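Local coordinates for protein transcriptional regulator (Streptococcus thermophilus LMD-9, PDB 5JUF) that probably activates transcription of competence genes, as a quorum-sensing regulator of the RNPP family that couples a helix-turn-helix DNA-binding domain to a TPR-type domain, at residues 1-6 with 112-117. Residues are numbered along the deposited sequence; the frame is centred on the assembly and turned at random.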
ATOM      1  N   MET A   1      13.498  18.806 -22.849  1.00 77.35           N
ATOM      2  CA  MET A   1      13.544  19.228 -21.455  1.00 71.42           C
ATOM      3  C   MET A   1      12.129  19.410 -20.936  1.00 67.66           C
ATOM      4  O   MET A   1      11.310  20.058 -21.574  1.00 80.50           O
ATOM      5  CB  MET A   1      14.342  20.526 -21.304  1.00 73.87           C
ATOM      6  CG  MET A   1      14.568  20.973 -19.862  1.00 74.87           C
ATOM      7  SD  MET A   1      15.792  22.293 -19.772  1.00 82.98           S
ATOM      8  CE  MET A   1      16.073  22.427 -18.009  1.00 75.41           C
ATOM      9  N   ASN A   2      11.835  18.836 -19.781  1.00 44.72           N
ATOM     10  CA  ASN A   2      10.508  18.942 -19.192  1.00 49.35           C
ATOM     11  C   ASN A   2      10.616  19.522 -17.775  1.00 48.85           C
ATOM     12  O   ASN A   2      11.671  20.014 -17.348  1.00 42.57           O
ATOM     13  CB  ASN A   2       9.807  17.578 -19.217  1.00 47.34           C
ATOM     14  CG  ASN A   2      10.605  16.481 -18.504  1.00 52.80           C
ATOM     15  OD1 ASN A   2      11.336  16.742 -17.546  1.00 49.92           O
ATOM     16  ND2 ASN A   2      10.454  15.240 -18.972  1.00 51.50           N
ATOM     17  N   LEU A   3       9.500  19.454 -17.048  1.00 44.72           N
ATOM     18  CA  LEU A   3       9.459  19.947 -15.675  1.00 47.14           C
ATOM     19  C   LEU A   3      10.484  19.234 -14.799  1.00 46.04           C
ATOM     20  O   LEU A   3      11.200  19.872 -14.016  1.00 36.43           O
ATOM     21  CB  LEU A   3       8.046  19.761 -15.120  1.00 45.25           C
ATOM     22  CG  LEU A   3       7.721  20.212 -13.704  1.00 47.56           C
ATOM     23  CD1 LEU A   3       7.974  21.687 -13.582  1.00 46.87           C
ATOM     24  CD2 LEU A   3       6.265  19.884 -13.392  1.00 44.91           C
ATOM     25  N   LYS A   4      10.563  17.907 -14.919  1.00 35.75           N
ATOM     26  CA  LYS A   4      11.488  17.136 -14.097  1.00 37.86           C
ATOM     27  C   LYS A   4      12.934  17.569 -14.340  1.00 34.01           C
ATOM     28  O   LYS A   4      13.694  17.772 -13.386  1.00 34.38           O
ATOM     29  CB  LYS A   4      11.275  15.638 -14.371  1.00 34.02           C
ATOM     30  CG  LYS A   4       9.903  15.143 -13.888  1.00 34.31           C
ATOM     31  CD  LYS A   4       9.563  13.707 -14.283  1.00 36.44           C
ATOM     32  CE  LYS A   4       8.135  13.333 -13.810  1.00 34.22           C
ATOM     33  NZ  LYS A   4       7.614  12.063 -14.450  1.00 30.97           N
ATOM     34  N   ASP A   5      13.311  17.768 -15.611  1.00 33.79           N
ATOM     35  CA  ASP A   5      14.670  18.201 -15.941  1.00 39.19           C
ATOM     36  C   ASP A   5      14.988  19.576 -15.358  1.00 40.47           C
ATOM     37  O   ASP A   5      16.109  19.820 -14.904  1.00 32.70           O
ATOM     38  CB  ASP A   5      14.865  18.259 -17.462  1.00 45.49           C
ATOM     39  CG  ASP A   5      14.691  16.915 -18.143  1.00 50.53           C
ATOM     40  OD1 ASP A   5      14.997  15.876 -17.535  1.00 49.28           O
ATOM     41  OD2 ASP A   5      14.259  16.909 -19.314  1.00 53.91           O
ATOM     42  N   SER A   6      14.031  20.508 -15.421  1.00 37.31           N
ATOM     43  CA  SER A   6      14.310  21.892 -15.039  1.00 38.13           C
ATOM     44  C   SER A   6      14.553  22.007 -13.538  1.00 34.32           C
ATOM     45  O   SER A   6      15.537  22.614 -13.093  1.00 30.79           O
ATOM     46  CB  SER A   6      13.141  22.783 -15.476  1.00 44.89           C
ATOM     47  OG  SER A   6      13.344  24.126 -15.084  1.00 56.49           O
ATOM     48  N   PHE A 112       1.480  11.416 -15.939  1.00 27.70           N
ATOM     49  CA  PHE A 112       2.868  10.997 -15.751  1.00 26.12           C
ATOM     50  C   PHE A 112       3.817  12.181 -15.524  1.00 24.02           C
ATOM     51  O   PHE A 112       4.656  12.163 -14.614  1.00 26.89           O
ATOM     52  CB  PHE A 112       3.334  10.185 -16.961  1.00 25.46           C
ATOM     53  CG  PHE A 112       4.756   9.713 -16.829  1.00 28.52           C
ATOM     54  CD1 PHE A 112       5.056   8.618 -16.039  1.00 29.69           C
ATOM     55  CD2 PHE A 112       5.796  10.394 -17.451  1.00 29.44           C
ATOM     56  CE1 PHE A 112       6.379   8.187 -15.889  1.00 34.80           C
ATOM     57  CE2 PHE A 112       7.124   9.973 -17.308  1.00 28.95           C
ATOM     58  CZ  PHE A 112       7.411   8.869 -16.523  1.00 31.67           C
ATOM     59  N   ASP A 113       3.706  13.212 -16.357  1.00 25.41           N
ATOM     60  CA  ASP A 113       4.717  14.265 -16.355  1.00 30.60           C
ATOM     61  C   ASP A 113       4.638  15.170 -15.134  1.00 30.98           C
ATOM     62  O   ASP A 113       5.602  15.895 -14.858  1.00 35.71           O
ATOM     63  CB  ASP A 113       4.590  15.095 -17.625  1.00 35.10           C
ATOM     64  CG  ASP A 113       4.959  14.304 -18.854  1.00 36.62           C
ATOM     65  OD1 ASP A 113       5.987  13.602 -18.800  1.00 36.52           O
ATOM     66  OD2 ASP A 113       4.218  14.369 -19.848  1.00 42.61           O
ATOM     67  N   ILE A 114       3.531  15.138 -14.395  1.00 30.11           N
ATOM     68  CA  ILE A 114       3.328  16.002 -13.230  1.00 30.74           C
ATOM     69  C   ILE A 114       3.350  15.225 -11.912  1.00 26.94           C
ATOM     70  O   ILE A 114       3.220  15.835 -10.842  1.00 31.50           O
ATOM     71  CB  ILE A 114       2.019  16.813 -13.381  1.00 36.50           C
ATOM     72  CG1 ILE A 114       1.912  17.967 -12.382  1.00 45.53           C
ATOM     73  CG2 ILE A 114       0.783  15.923 -13.240  1.00 37.61           C
ATOM     74  CD1 ILE A 114       3.035  18.957 -12.458  1.00 51.70           C
ATOM     75  N   LEU A 115       3.539  13.855 -11.950  1.00 24.31           N
ATOM     76  CA  LEU A 115       3.496  13.109 -10.690  1.00 22.92           C
ATOM     77  C   LEU A 115       4.887  12.871 -10.116  1.00 29.20           C
ATOM     78  O   LEU A 115       5.818  12.529 -10.859  1.00 27.91           O
ATOM     79  CB  LEU A 115       2.823  11.754 -10.896  1.00 22.56           C
ATOM     80  CG  LEU A 115       1.333  11.804 -11.230  1.00 23.36           C
ATOM     81  CD1 LEU A 115       0.818  10.398 -11.560  1.00 25.13           C
ATOM     82  CD2 LEU A 115       0.591  12.397 -10.048  1.00 31.28           C
ATOM     83  N   PRO A 116       5.026  13.007  -8.798  1.00 28.72           N
ATOM     84  CA  PRO A 116       6.289  12.643  -8.147  1.00 27.41           C
ATOM     85  C   PRO A 116       6.466  11.134  -8.095  1.00 26.05           C
ATOM     86  O   PRO A 116       5.526  10.350  -8.272  1.00 21.98           O
ATOM     87  CB  PRO A 116       6.152  13.229  -6.736  1.00 25.86           C
ATOM     88  CG  PRO A 116       4.653  13.221  -6.481  1.00 25.32           C
ATOM     89  CD  PRO A 116       4.038  13.542  -7.839  1.00 24.73           C
ATOM     90  N   GLU A 117       7.710  10.739  -7.824  1.00 24.49           N
ATOM     91  CA  GLU A 117       8.085   9.326  -7.819  1.00 23.20           C
ATOM     92  C   GLU A 117       7.200   8.489  -6.895  1.00 21.30           C
ATOM     93  O   GLU A 117       6.839   7.359  -7.230  1.00 21.02           O
ATOM     94  CB  GLU A 117       9.550   9.217  -7.393  1.00 24.89           C
ATOM     95  CG  GLU A 117      10.096   7.820  -7.267  1.00 27.38           C
ATOM     96  CD  GLU A 117      11.573   7.840  -6.899  1.00 27.58           C
ATOM     97  OE1 GLU A 117      12.377   8.386  -7.690  1.00 24.57           O
ATOM     98  OE2 GLU A 117      11.918   7.341  -5.806  1.00 29.20           O
TER
HETATM   99  O   HOH W   1       7.923  16.219 -16.464  1.00 33.89           O
HETATM  100  O   HOH W   2       8.009  13.284 -17.209  1.00 38.29           O
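The first turn of helix 3-17, which opens the helix-turn-helix domain, meets the loop joining helices 94-111 and 117-130 of the TPR-type domain, with K4 reaching across to F112. With CG anti to its carbonyl carbon (chi1 -67°) and the chain extended beyond, K4 delivers its ammonium group to the loop. There K4 NZ donates to the carbonyl O of F112 at 3.0 Å, approaching from above the carbonyl plane. K4 NZ also lies over one face of the F112 ring, 3.9 Å from the centroid and 23° off the normal, a cation-pi contact displaced toward the rim. A water bonded to NZ also donates to D113 OD1 at 2.6 Å, bridging K4 and the D113 carboxylate, which do not meet directly. A second water donates to D113 O and is held weakly by K4 N. Beside this polar set, L3 CD2 packs closely on I114 CD1 at 3.5 Å. A capping box fixes the start of the helix: D5 N donates to N2 OD1 with the donor nearly in line with the C=O, and N2 N returns a bond to D5 OD2. L46 and L120 also touch the K4 side chain. Backbone carbonyl, aromatic face and water-bridged carboxylate together would favour a charged ammonium at this buried lysine, consistent with a contact that joins the two domains in this apo structure.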